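PDB 3F1T: thioesterase domain-containing protein from Pseudomonas aeruginosa, which probably hydrolyses acyl-CoA thioesters, possibly that of 1,4-dihydroxy-2-naphthoate, as a four-chain hotdog-fold thioesterase. Local coordinates for residues Arg12-Leu17 with Leu25-Ala30; Arg18-Leu23 with Ile59-Asp64; Ala104-Tyr107 with Val113-Thr116; Leu37-Ser42 with Gly52-Gly57. All blocks are in the same frame, centred on the assembly; numbering follows the deposited sequence. Where two conformers were deposited one is given.

Contact 1: Arg12-Leu17 with Leu25-Ala30; sequences RFLSAL and LTVEAA
L14 and T26 mark the closest approach of the two backbones, with L14 CA 7.8 Å from T26 CA, where the last part of helix 4-15 passes the start of strand 26-31. No hydrogen bond joins the segments, and that spacing calls for side chains to bridge them. L14 does nearly all of this work. Its CG lies anti to the backbone N (chi1 -179°), and the isobutyl group extends from the helix toward the strand, where the two methyls find different partners. CD2 makes the closer contacts: it lies 3.6 Å from L25 O, 3.9 Å from T26 CA and 3.7 Å from V27 CG2, so it touches the main chain as well as a side chain. CD1 meets L25 CB at the longer distance of 4.2 Å.

In this hotdog fold an antiparallel sheet curls round the central helix 56-70, and the strand met here is at one edge of the sheet within the chain. L14 also touches T65 and I69 of the central helix, which places it in the angle between that helix and the edge strand. CB of L25 and of V27 points toward helix 4-15, whereas that of T26 between them points away. There T26 OG1 donates to E28 OE2 over 2.8 Å, meeting the anti side of the carboxylate from 27° outside its plane. Just beyond V27 the edge strand carries a classic beta bulge, with E28 and A29 together opposite T36 of strand 34-39. The side chains of V27 and L14 run alongside each other in opposite directions, and V27 also packs on L7 and A10 of helix 4-15.

Contact 2: Arg18-Leu23 with Ile59-Asp64; sequences RHCQVL and ITTLMD
T61 carries the contact from the side of helix 56-70, meeting C20 and L23 of the 3-10 segment 18-23. The backbones stay well apart, with C20 CA 7.7 Å from T61 CA, and no hydrogen bond crosses between them; the contact consists of carbon atoms in van der Waals range. Followed outward, the T61 side chain begins at CB, which is directed toward the 3-10 segment and lies 3.8 Å from L23 CD2. There it forks into a polar and an apolar branch. With chi1 at -61°, OG1 stands beside the backbone N and CG2 is anti to it. OG1 turns back to its own helix and hydrogen-bonds to G57 O one turn earlier, which satisfies the hydroxyl in a buried setting. The methyl CG2 goes across the interface and has two neighbours: L23 CD2 at 3.7 Å and, slightly farther off, C20 CB at 3.9 Å. The L23 side chain passes that of T61 at a slant and touches it with the methyl CD2.

The 3-10 turn itself is held by backbone bonds such as L23 N to C20 O, 2.9 Å. H19 looks to a neighbouring subunit, where its NE2 is hydrogen-bonded to H55 ND1 of that second copy. In this hotdog fold the contact lays the connection between helix 4-15 and strand 26-31 against the central helix 56-70, which the sheet wraps. L23 packs on L39 of strand 34-39 as well, and the central helix sends I59 to Y90 on strand 83-90 and to A120 on strand 113-121, while L62 meets L37 on strand 34-39.

Contact 3: Ala104-Tyr107 with Val113-Thr116; sequences AECY and VIFT
Y107 and F115 make the most direct link between the two strands: Y107 N donates to F115 O over 2.9 Å, with an N-H...O angle of 160°. The same two residues also meet through their side chains. F115 CB sits 3.6 Å above the plane of the Y107 ring, displaced toward its rim, and lies 4.0 Å from the ring centroid, which makes a CH-pi contact. The phenol reaches this place because CG of Y107 stands between the backbone N and the carbonyl carbon (chi1 67°), folding the ring back over the adjoining strand.

C106 and T116 form a non-hydrogen-bonded antiparallel pair with CA atoms 4.1 Å apart, and their side chains lie on one face of the sheet. On that face C106 SG touches I114 CG2 at 3.5 Å, while T116 OG1 comes 2.9 Å from E105 O, at best a weak hydrogen bond; the hydroxyl's stronger polar partner is S70 OG of helix 56-70. A104 and C106 touch S70 too, and T116 packs on C67, so the face that bears them is the one laid on the central helix.

Farther out, F115 packs on A135 of strand 130-137, makes a cation-pi contact with R108 and meets L84 of a third subunit; a magnesium ion lies about 7 Å from its side chain. Y107 touches M91 of a fourth subunit. Over these four-residue segments the chain directions differ by 130°, well short of antiparallel, within the hairpin of strands 100-109 and 113-121. That hairpin belongs to the curled antiparallel sheet that, wrapped about a central helix, defines the hotdog fold.

Contact 4: Leu37-Ser42 with Gly52-Gly57; sequences LRLPYS and GVVHGG
Y41 and L39 face V54 from one side, and V54 answers with a different methyl for each. In this hotdog domain the end of strand 34-39 here lies against the loop leading into the central helix 56-70. CB of V54 points toward the strand end, and the valine torsion (chi1 167°) sets CG1 anti to the backbone N and CG2 beside it. CG2 meets Y41 CB at 3.7 Å, close to the tyrosine backbone rather than to the ring; CG1 turns to L39 CD2 at 4.2 Å. The valine fork thus spans two residues separated by P40, whose CB points away from the loop.

The ring of Y41 takes another course. Its CG stands between the backbone N and the carbonyl carbon (chi1 77°), which leads the ring along the loop to G52, where CD1 comes no nearer than 4.4 Å to G52 O. G52 has a positive phi of 63°, a turn of the backbone that glycine adopts readily. No hydrogen bond crosses the contact. D99 holds Y41 by accepting a bond from its N through OD1, and L39 also packs on A58 and L23. Beyond V54 the chain enters the helix with H55 at the N-cap position, and there G57 N lies 3.3 Å above the plane of the H55 imidazole, over the ring centre.

Overall arrangement
Contacts 1, 2 and 4 form one continuous region, while contact 3 stands apart. Contacts 1 and 4 use neighbouring strands of the sheet, joined where R38 N lies 2.8 Å from T26 O, a probable hydrogen bond. Contacts 2 and 4 both use helix 56-70, their centres about 10 Å apart, and I59 CD1 packs on V54 CG1; contact 4 is nested within the chain loop that contact 2 closes. Contact 3 is centred about 24 Å from the centre of contact 4 and 19 Å from that of contact 2, across the chain's centre from both. The magnesium ion is near contact 3. Contacts 2 and 4 both touch the second subunit.

Contact 1: Arg12-Leu17 with Leu25-Ala30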
loop_
_atom_site.group_PDB
_atom_site.type_symbol
_atom_site.label_atom_id
_atom_site.label_comp_id
_atom_site.label_asym_id
_atom_site.label_seq_id
_atom_site.Cartn_x
_atom_site.Cartn_y
_atom_site.Cartn_z
ATOM N N ARG B 12 11.185 -16.919 21.387
ATOM C CA ARG B 12 11.062 -16.021 22.536
ATOM C C ARG B 12 10.306 -14.739 22.173
ATOM O O ARG B 12 9.400 -14.307 22.892
ATOM C CB ARG B 12 12.459 -15.678 23.058
ATOM C CG ARG B 12 12.470 -15.026 24.425
ATOM C CD ARG B 12 13.734 -15.363 25.191
ATOM N NE ARG B 12 14.956 -15.089 24.432
ATOM C CZ ARG B 12 15.713 -14.004 24.585
ATOM N NH1 ARG B 12 15.308 -13.005 25.368
ATOM N NH2 ARG B 12 16.858 -13.894 23.919
ATOM N N PHE B 13 10.682 -14.140 21.049
ATOM C CA PHE B 13 9.966 -13.007 20.473
ATOM C C PHE B 13 8.460 -13.278 20.339
ATOM O O PHE B 13 7.643 -12.528 20.871
ATOM C CB PHE B 13 10.594 -12.671 19.115
ATOM C CG PHE B 13 10.247 -11.300 18.581
ATOM C CD1 PHE B 13 8.971 -10.782 18.729
ATOM C CD2 PHE B 13 11.100 -10.682 17.677
ATOM C CE1 PHE B 13 8.571 -9.633 18.030
ATOM C CE2 PHE B 13 10.745 -9.496 17.048
ATOM C CZ PHE B 13 9.485 -8.949 17.256
ATOM N N LEU B 14 8.098 -14.377 19.679
ATOM C CA LEU B 14 6.692 -14.745 19.479
ATOM C C LEU B 14 5.915 -14.904 20.797
ATOM O O LEU B 14 4.736 -14.548 20.889
ATOM C CB LEU B 14 6.592 -16.024 18.640
ATOM C CG LEU B 14 5.221 -16.606 18.266
ATOM C CD1 LEU B 14 4.299 -15.551 17.690
ATOM C CD2 LEU B 14 5.390 -17.778 17.293
ATOM N N SER B 15 6.578 -15.467 21.806
ATOM C CA SER B 15 5.954 -15.702 23.109
ATOM C C SER B 15 5.539 -14.424 23.835
ATOM O O SER B 15 4.667 -14.455 24.704
ATOM C CB SER B 15 6.870 -16.539 23.999
ATOM O OG SER B 15 7.998 -15.789 24.380
ATOM N N ALA B 16 6.148 -13.298 23.481
ATOM C CA ALA B 16 5.774 -12.025 24.091
ATOM C C ALA B 16 4.466 -11.467 23.512
ATOM O O ALA B 16 3.883 -10.528 24.061
ATOM C CB ALA B 16 6.883 -11.024 23.942
ATOM N N LEU B 17 4.041 -12.002 22.368
ATOM C CA LEU B 17 2.904 -11.432 21.649
ATOM C C LEU B 17 1.617 -12.072 22.139
ATOM O O LEU B 17 1.030 -12.908 21.453
ATOM C CB LEU B 17 3.062 -11.648 20.148
ATOM C CG LEU B 17 3.938 -10.635 19.407
ATOM C CD1 LEU B 17 4.811 -9.838 20.352
ATOM C CD2 LEU B 17 4.782 -11.314 18.362
ATOM N N LEU B 25 0.033 -19.532 16.829
ATOM C CA LEU B 25 1.069 -19.253 15.837
ATOM C C LEU B 25 2.374 -19.915 16.312
ATOM O O LEU B 25 2.594 -20.022 17.519
ATOM C CB LEU B 25 1.251 -17.739 15.714
ATOM C CG LEU B 25 0.727 -17.047 14.460
ATOM C CD1 LEU B 25 -0.580 -17.624 13.964
ATOM C CD2 LEU B 25 0.648 -15.542 14.627
ATOM N N THR B 26 3.090 -20.572 15.397
ATOM C CA THR B 26 4.403 -21.155 15.717
ATOM C C THR B 26 5.473 -20.727 14.714
ATOM O O THR B 26 5.154 -20.412 13.565
ATOM C CB THR B 26 4.380 -22.708 15.746
ATOM O OG1 THR B 26 3.917 -23.199 14.492
ATOM C CG2 THR B 26 3.484 -23.228 16.863
ATOM N N VAL B 27 6.733 -20.727 15.155
ATOM C CA VAL B 27 7.867 -20.522 14.261
ATOM C C VAL B 27 8.363 -21.860 13.758
ATOM O O VAL B 27 8.884 -22.663 14.531
ATOM C CB VAL B 27 9.064 -19.829 14.971
ATOM C CG1 VAL B 27 10.141 -19.459 13.954
ATOM C CG2 VAL B 27 8.613 -18.605 15.717
ATOM N N GLU B 28 8.326 -22.046 12.445
ATOM C CA GLU B 28 8.756 -23.296 11.848
ATOM C C GLU B 28 10.251 -23.311 11.521
ATOM O O GLU B 28 10.921 -24.342 11.657
ATOM C CB GLU B 28 7.925 -23.572 10.592
ATOM C CG GLU B 28 6.437 -23.526 10.854
ATOM C CD GLU B 28 5.945 -24.771 11.559
ATOM O OE1 GLU B 28 5.956 -25.850 10.912
ATOM O OE2 GLU B 28 5.564 -24.675 12.754
ATOM N N ALA B 29 10.766 -22.172 11.074
ATOM C CA ALA B 29 12.164 -22.061 10.682
ATOM C C ALA B 29 12.591 -20.602 10.735
ATOM O O ALA B 29 11.761 -19.708 10.597
ATOM C CB ALA B 29 12.367 -22.623 9.277
ATOM N N ALA B 30 13.852 -20.373 11.087
ATOM C CA ALA B 30 14.438 -19.035 11.116
ATOM C C ALA B 30 15.927 -19.170 10.829
ATOM O O ALA B 30 16.577 -20.115 11.283
ATOM C CB ALA B 30 14.225 -18.398 12.463
#

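Contact 2: Arg18-Leu23 with Ile59-Asp64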
loop_
_atom_site.group_PDB
_atom_site.type_symbol
_atom_site.label_atom_id
_atom_site.label_comp_id
_atom_site.label_asym_id
_atom_site.label_seq_id
_atom_site.Cartn_x
_atom_site.Cartn_y
_atom_site.Cartn_z
ATOM N N ARG B 18 1.245 -11.757 23.374
ATOM C CA ARG B 18 0.315 -12.595 24.133
ATOM C C ARG B 18 -1.086 -12.501 23.546
ATOM O O ARG B 18 -1.837 -13.480 23.540
ATOM C CB ARG B 18 0.308 -12.200 25.614
ATOM N N HIS B 19 -1.394 -11.350 22.959
ATOM C CA HIS B 19 -2.763 -11.058 22.529
ATOM C C HIS B 19 -3.174 -11.917 21.333
ATOM O O HIS B 19 -4.366 -12.103 21.057
ATOM C CB HIS B 19 -2.929 -9.564 22.221
ATOM C CG HIS B 19 -2.204 -9.110 20.991
ATOM N ND1 HIS B 19 -2.717 -9.281 19.720
ATOM C CD2 HIS B 19 -1.084 -8.363 20.842
ATOM C CE1 HIS B 19 -1.895 -8.743 18.836
ATOM N NE2 HIS B 19 -0.898 -8.175 19.491
ATOM N N CYS B 20 -2.188 -12.537 20.703
ATOM C CA CYS B 20 -2.446 -13.371 19.544
ATOM C C CYS B 20 -2.037 -14.819 19.792
ATOM O O CYS B 20 -2.070 -15.637 18.878
ATOM C CB CYS B 20 -1.714 -12.811 18.326
ATOM S SG CYS B 20 0.051 -13.189 18.265
ATOM N N GLN B 21 -1.646 -15.132 21.029
ATOM C CA GLN B 21 -1.210 -16.487 21.382
ATOM C C GLN B 21 -2.372 -17.459 21.228
ATOM O O GLN B 21 -2.173 -18.662 21.067
ATOM C CB GLN B 21 -0.683 -16.530 22.817
ATOM C CG GLN B 21 0.669 -15.854 22.995
ATOM C CD GLN B 21 1.835 -16.816 22.842
ATOM O OE1 GLN B 21 2.097 -17.636 23.725
ATOM N NE2 GLN B 21 2.563 -16.694 21.733
ATOM N N VAL B 22 -3.565 -16.887 21.113
ATOM C CA VAL B 22 -4.808 -17.631 20.969
ATOM C C VAL B 22 -4.931 -18.254 19.584
ATOM O O VAL B 22 -5.593 -19.280 19.414
ATOM C CB VAL B 22 -5.997 -16.702 21.250
ATOM C CG1 VAL B 22 -5.480 -15.427 21.944
ATOM C CG2 VAL B 22 -6.732 -16.346 19.968
ATOM N N LEU B 23 -4.124 -17.740 18.659
ATOM C CA LEU B 23 -4.064 -18.193 17.264
ATOM C C LEU B 23 -3.165 -19.422 17.095
ATOM O O LEU B 23 -3.177 -20.064 16.048
ATOM C CB LEU B 23 -3.537 -17.056 16.381
ATOM C CG LEU B 23 -4.444 -16.259 15.431
ATOM C CD1 LEU B 23 -5.895 -16.192 15.865
ATOM C CD2 LEU B 23 -3.895 -14.855 15.193
ATOM N N ILE B 59 -4.824 -14.128 9.093
ATOM C CA ILE B 59 -3.696 -14.104 8.171
ATOM C C ILE B 59 -2.949 -12.783 8.179
ATOM O O ILE B 59 -1.728 -12.778 8.111
ATOM C CB ILE B 59 -4.114 -14.447 6.735
ATOM C CG1 ILE B 59 -4.504 -15.922 6.640
ATOM C CG2 ILE B 59 -2.981 -14.131 5.766
ATOM C CD1 ILE B 59 -5.533 -16.185 5.579
ATOM N N THR B 60 -3.656 -11.683 8.426
ATOM C CA THR B 60 -2.992 -10.407 8.682
ATOM C C THR B 60 -2.052 -10.506 9.867
ATOM O O THR B 60 -0.942 -9.974 9.841
ATOM C CB THR B 60 -4.010 -9.280 8.994
ATOM O OG1 THR B 60 -4.746 -8.972 7.812
ATOM C CG2 THR B 60 -3.286 -8.019 9.482
ATOM N N THR B 61 -2.587 -10.962 10.993
ATOM C CA THR B 61 -1.766 -11.147 12.175
ATOM C C THR B 61 -0.570 -12.032 11.856
ATOM O O THR B 61 0.551 -11.728 12.245
ATOM C CB THR B 61 -2.575 -11.790 13.319
ATOM O OG1 THR B 61 -3.666 -10.926 13.674
ATOM C CG2 THR B 61 -1.688 -11.997 14.528
ATOM N N LEU B 62 -0.817 -13.158 11.190
ATOM C CA LEU B 62 0.255 -14.087 10.838
ATOM C C LEU B 62 1.351 -13.324 10.113
ATOM O O LEU B 62 2.537 -13.434 10.447
ATOM C CB LEU B 62 -0.280 -15.230 9.965
ATOM C CG LEU B 62 0.776 -16.078 9.238
ATOM C CD1 LEU B 62 1.638 -16.867 10.238
ATOM C CD2 LEU B 62 0.143 -16.992 8.203
HETATM N N MSE B 63 0.934 -12.422 9.233
HETATM C CA MSE B 63 1.845 -11.826 8.256
HETATM C C MSE B 63 2.477 -10.532 8.750
HETATM O O MSE B 63 3.643 -10.254 8.467
HETATM C CB MSE B 63 1.118 -11.581 6.937
HETATM C CG MSE B 63 0.770 -12.853 6.214
HETATM SE SE MSE B 63 2.278 -14.036 5.967
HETATM C CE MSE B 63 3.679 -12.760 5.481
ATOM N N ASP B 64 1.713 -9.755 9.507
ATOM C CA ASP B 64 2.278 -8.710 10.351
ATOM C C ASP B 64 3.312 -9.271 11.304
ATOM O O ASP B 64 4.392 -8.708 11.443
ATOM C CB ASP B 64 1.187 -7.969 11.138
ATOM C CG ASP B 64 1.734 -6.783 11.904
ATOM O OD1 ASP B 64 2.761 -6.211 11.486
ATOM O OD2 ASP B 64 1.192 -6.471 12.972
#

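Contact 3: Ala104-Tyr107 with Val113-Thr116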
loop_
_atom_site.group_PDB
_atom_site.type_symbol
_atom_site.label_atom_id
_atom_site.label_comp_id
_atom_site.label_asym_id
_atom_site.label_seq_id
_atom_site.Cartn_x
_atom_site.Cartn_y
_atom_site.Cartn_z
ATOM N N ALA B 104 8.739 -14.457 5.556
ATOM C CA ALA B 104 9.271 -13.130 5.263
ATOM C C ALA B 104 10.790 -13.077 5.294
ATOM O O ALA B 104 11.443 -13.812 6.047
ATOM C CB ALA B 104 8.689 -12.093 6.206
ATOM N N GLU B 105 11.333 -12.086 4.604
ATOM C CA GLU B 105 12.765 -11.921 4.493
ATOM C C GLU B 105 13.033 -10.416 4.443
ATOM O O GLU B 105 12.396 -9.713 3.669
ATOM C CB GLU B 105 13.240 -12.571 3.190
ATOM C CG GLU B 105 14.765 -12.595 3.025
ATOM C CD GLU B 105 15.206 -13.202 1.686
ATOM O OE1 GLU B 105 14.520 -12.958 0.650
ATOM O OE2 GLU B 105 16.258 -13.892 1.675
ATOM N N CYS B 106 13.932 -9.922 5.292
ATOM C CA CYS B 106 14.403 -8.533 5.205
ATOM C C CYS B 106 15.186 -8.280 3.923
ATOM O O CYS B 106 16.087 -9.044 3.589
ATOM C CB CYS B 106 15.268 -8.180 6.411
ATOM S SG CYS B 106 14.417 -8.419 7.965
ATOM N N TYR B 107 14.826 -7.227 3.192
ATOM C CA TYR B 107 15.487 -6.927 1.924
ATOM C C TYR B 107 16.221 -5.580 1.945
ATOM O O TYR B 107 17.097 -5.328 1.107
ATOM C CB TYR B 107 14.496 -7.003 0.757
ATOM C CG TYR B 107 13.430 -5.933 0.771
ATOM C CD1 TYR B 107 13.645 -4.697 0.164
ATOM C CD2 TYR B 107 12.190 -6.166 1.348
ATOM C CE1 TYR B 107 12.703 -3.700 0.227
ATOM C CE2 TYR B 107 11.199 -5.191 1.337
ATOM C CZ TYR B 107 11.441 -3.992 0.709
ATOM O OH TYR B 107 10.475 -3.012 0.710
ATOM N N VAL B 113 15.436 1.757 10.199
ATOM C CA VAL B 113 14.286 1.138 9.554
ATOM C C VAL B 113 14.701 -0.170 8.894
ATOM O O VAL B 113 15.803 -0.277 8.347
ATOM C CB VAL B 113 13.674 2.067 8.486
ATOM C CG1 VAL B 113 12.357 1.494 7.980
ATOM C CG2 VAL B 113 13.486 3.472 9.029
ATOM N N ILE B 114 13.868 -1.195 9.047
ATOM C CA ILE B 114 14.037 -2.457 8.316
ATOM C C ILE B 114 12.835 -2.713 7.437
ATOM O O ILE B 114 11.712 -2.404 7.821
ATOM C CB ILE B 114 14.189 -3.649 9.268
ATOM C CG1 ILE B 114 15.365 -3.394 10.218
ATOM C CG2 ILE B 114 14.380 -4.942 8.476
ATOM C CD1 ILE B 114 15.621 -4.505 11.197
ATOM N N PHE B 115 13.119 -3.039 6.182
ATOM C CA PHE B 115 12.101 -3.293 5.170
ATOM C C PHE B 115 12.089 -4.781 4.841
ATOM O O PHE B 115 13.135 -5.397 4.633
ATOM C CB PHE B 115 12.418 -2.516 3.887
ATOM C CG PHE B 115 12.366 -1.013 4.049
ATOM C CD1 PHE B 115 13.461 -0.312 4.537
ATOM C CD2 PHE B 115 11.217 -0.305 3.719
ATOM C CE1 PHE B 115 13.421 1.064 4.670
ATOM C CE2 PHE B 115 11.175 1.079 3.842
ATOM C CZ PHE B 115 12.289 1.758 4.317
ATOM N N THR B 116 10.894 -5.346 4.738
ATOM C CA THR B 116 10.788 -6.776 4.660
ATOM C C THR B 116 9.637 -7.179 3.739
ATOM O O THR B 116 8.683 -6.438 3.572
ATOM C CB THR B 116 10.646 -7.408 6.058
ATOM O OG1 THR B 116 10.862 -8.824 5.962
ATOM C CG2 THR B 116 9.292 -7.147 6.637
#

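Contact 4: Leu37-Ser42 with Gly52-Gly57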
loop_
_atom_site.group_PDB
_atom_site.type_symbol
_atom_site.label_atom_id
_atom_site.label_comp_id
_atom_site.label_asym_id
_atom_site.label_seq_id
_atom_site.Cartn_x
_atom_site.Cartn_y
_atom_site.Cartn_z
ATOM N N LEU B 37 6.574 -18.755 9.778
ATOM C CA LEU B 37 5.619 -19.041 10.828
ATOM C C LEU B 37 4.497 -19.894 10.263
ATOM O O LEU B 37 4.187 -19.813 9.075
ATOM C CB LEU B 37 5.032 -17.732 11.381
ATOM C CG LEU B 37 5.694 -17.116 12.610
ATOM C CD1 LEU B 37 7.149 -16.825 12.340
ATOM C CD2 LEU B 37 4.963 -15.865 13.079
ATOM N N ARG B 38 3.729 -20.486 11.164
ATOM C CA ARG B 38 2.539 -21.204 10.801
ATOM C C ARG B 38 1.333 -20.777 11.653
ATOM O O ARG B 38 1.426 -20.681 12.870
ATOM C CB ARG B 38 2.782 -22.710 10.914
ATOM C CG ARG B 38 1.578 -23.537 10.541
ATOM C CD ARG B 38 1.730 -24.967 10.985
ATOM N NE ARG B 38 1.654 -25.108 12.436
ATOM C CZ ARG B 38 1.503 -26.279 13.049
ATOM N NH1 ARG B 38 1.296 -27.372 12.336
ATOM N NH2 ARG B 38 1.533 -26.353 14.368
ATOM N N LEU B 39 0.188 -20.605 10.996
ATOM C CA LEU B 39 -1.101 -20.482 11.658
ATOM C C LEU B 39 -1.924 -21.763 11.457
ATOM O O LEU B 39 -2.392 -22.032 10.358
ATOM C CB LEU B 39 -1.836 -19.277 11.077
ATOM C CG LEU B 39 -3.339 -19.102 11.319
ATOM C CD1 LEU B 39 -3.582 -18.646 12.762
ATOM C CD2 LEU B 39 -3.885 -18.071 10.334
ATOM N N PRO B 40 -2.157 -22.526 12.539
ATOM C CA PRO B 40 -3.033 -23.702 12.464
ATOM C C PRO B 40 -4.490 -23.306 12.196
ATOM O O PRO B 40 -5.032 -22.442 12.884
ATOM C CB PRO B 40 -2.893 -24.336 13.857
ATOM C CG PRO B 40 -2.513 -23.224 14.743
ATOM C CD PRO B 40 -1.703 -22.256 13.917
ATOM N N TYR B 41 -5.109 -23.899 11.183
ATOM C CA TYR B 41 -6.404 -23.404 10.715
ATOM C C TYR B 41 -7.530 -23.476 11.753
ATOM O O TYR B 41 -8.387 -22.596 11.799
ATOM C CB TYR B 41 -6.818 -24.060 9.387
ATOM C CG TYR B 41 -7.344 -25.471 9.503
ATOM C CD1 TYR B 41 -8.682 -25.711 9.820
ATOM C CD2 TYR B 41 -6.545 -26.558 9.160
ATOM C CE1 TYR B 41 -9.195 -26.996 9.834
ATOM C CE2 TYR B 41 -7.041 -27.846 9.195
ATOM C CZ TYR B 41 -8.371 -28.059 9.516
ATOM O OH TYR B 41 -8.881 -29.339 9.537
ATOM N N SER B 42 -7.493 -24.485 12.621
ATOM C CA SER B 42 -8.554 -24.681 13.602
ATOM C C SER B 42 -8.710 -23.478 14.524
ATOM O O SER B 42 -9.778 -23.246 15.076
ATOM C CB SER B 42 -8.293 -25.933 14.438
ATOM O OG SER B 42 -6.968 -25.929 14.945
ATOM N N GLY B 52 -14.056 -25.109 7.947
ATOM C CA GLY B 52 -12.601 -24.985 7.815
ATOM C C GLY B 52 -12.093 -23.698 7.181
ATOM O O GLY B 52 -10.945 -23.632 6.737
ATOM N N VAL B 53 -12.936 -22.668 7.146
ATOM C CA VAL B 53 -12.566 -21.397 6.523
ATOM C C VAL B 53 -11.795 -20.487 7.483
ATOM O O VAL B 53 -12.256 -20.182 8.587
ATOM C CB VAL B 53 -13.794 -20.644 5.953
ATOM C CG1 VAL B 53 -13.378 -19.295 5.381
ATOM C CG2 VAL B 53 -14.485 -21.486 4.884
ATOM N N VAL B 54 -10.612 -20.062 7.050
ATOM C CA VAL B 54 -9.762 -19.178 7.840
ATOM C C VAL B 54 -10.132 -17.705 7.655
ATOM O O VAL B 54 -10.252 -17.213 6.528
ATOM C CB VAL B 54 -8.272 -19.380 7.493
ATOM C CG1 VAL B 54 -7.428 -18.261 8.078
ATOM C CG2 VAL B 54 -7.802 -20.740 7.984
ATOM N N HIS B 55 -10.261 -17.001 8.776
ATOM C CA HIS B 55 -10.529 -15.578 8.779
ATOM C C HIS B 55 -9.340 -14.774 8.227
ATOM O O HIS B 55 -8.195 -14.929 8.687
ATOM C CB HIS B 55 -10.869 -15.133 10.203
ATOM C CG HIS B 55 -11.105 -13.663 10.337
ATOM N ND1 HIS B 55 -11.929 -12.962 9.482
ATOM C CD2 HIS B 55 -10.664 -12.768 11.257
ATOM C CE1 HIS B 55 -11.918 -11.681 9.818
ATOM N NE2 HIS B 55 -11.160 -11.538 10.893
ATOM N N GLY B 56 -9.640 -13.830 7.333
ATOM C CA GLY B 56 -8.625 -12.959 6.750
ATOM C C GLY B 56 -7.809 -12.220 7.787
ATOM O O GLY B 56 -6.616 -12.017 7.605
ATOM N N GLY B 57 -8.449 -11.777 8.864
ATOM C CA GLY B 57 -7.740 -11.033 9.912
ATOM C C GLY B 57 -6.717 -11.858 10.671
ATOM O O GLY B 57 -5.765 -11.318 11.226
#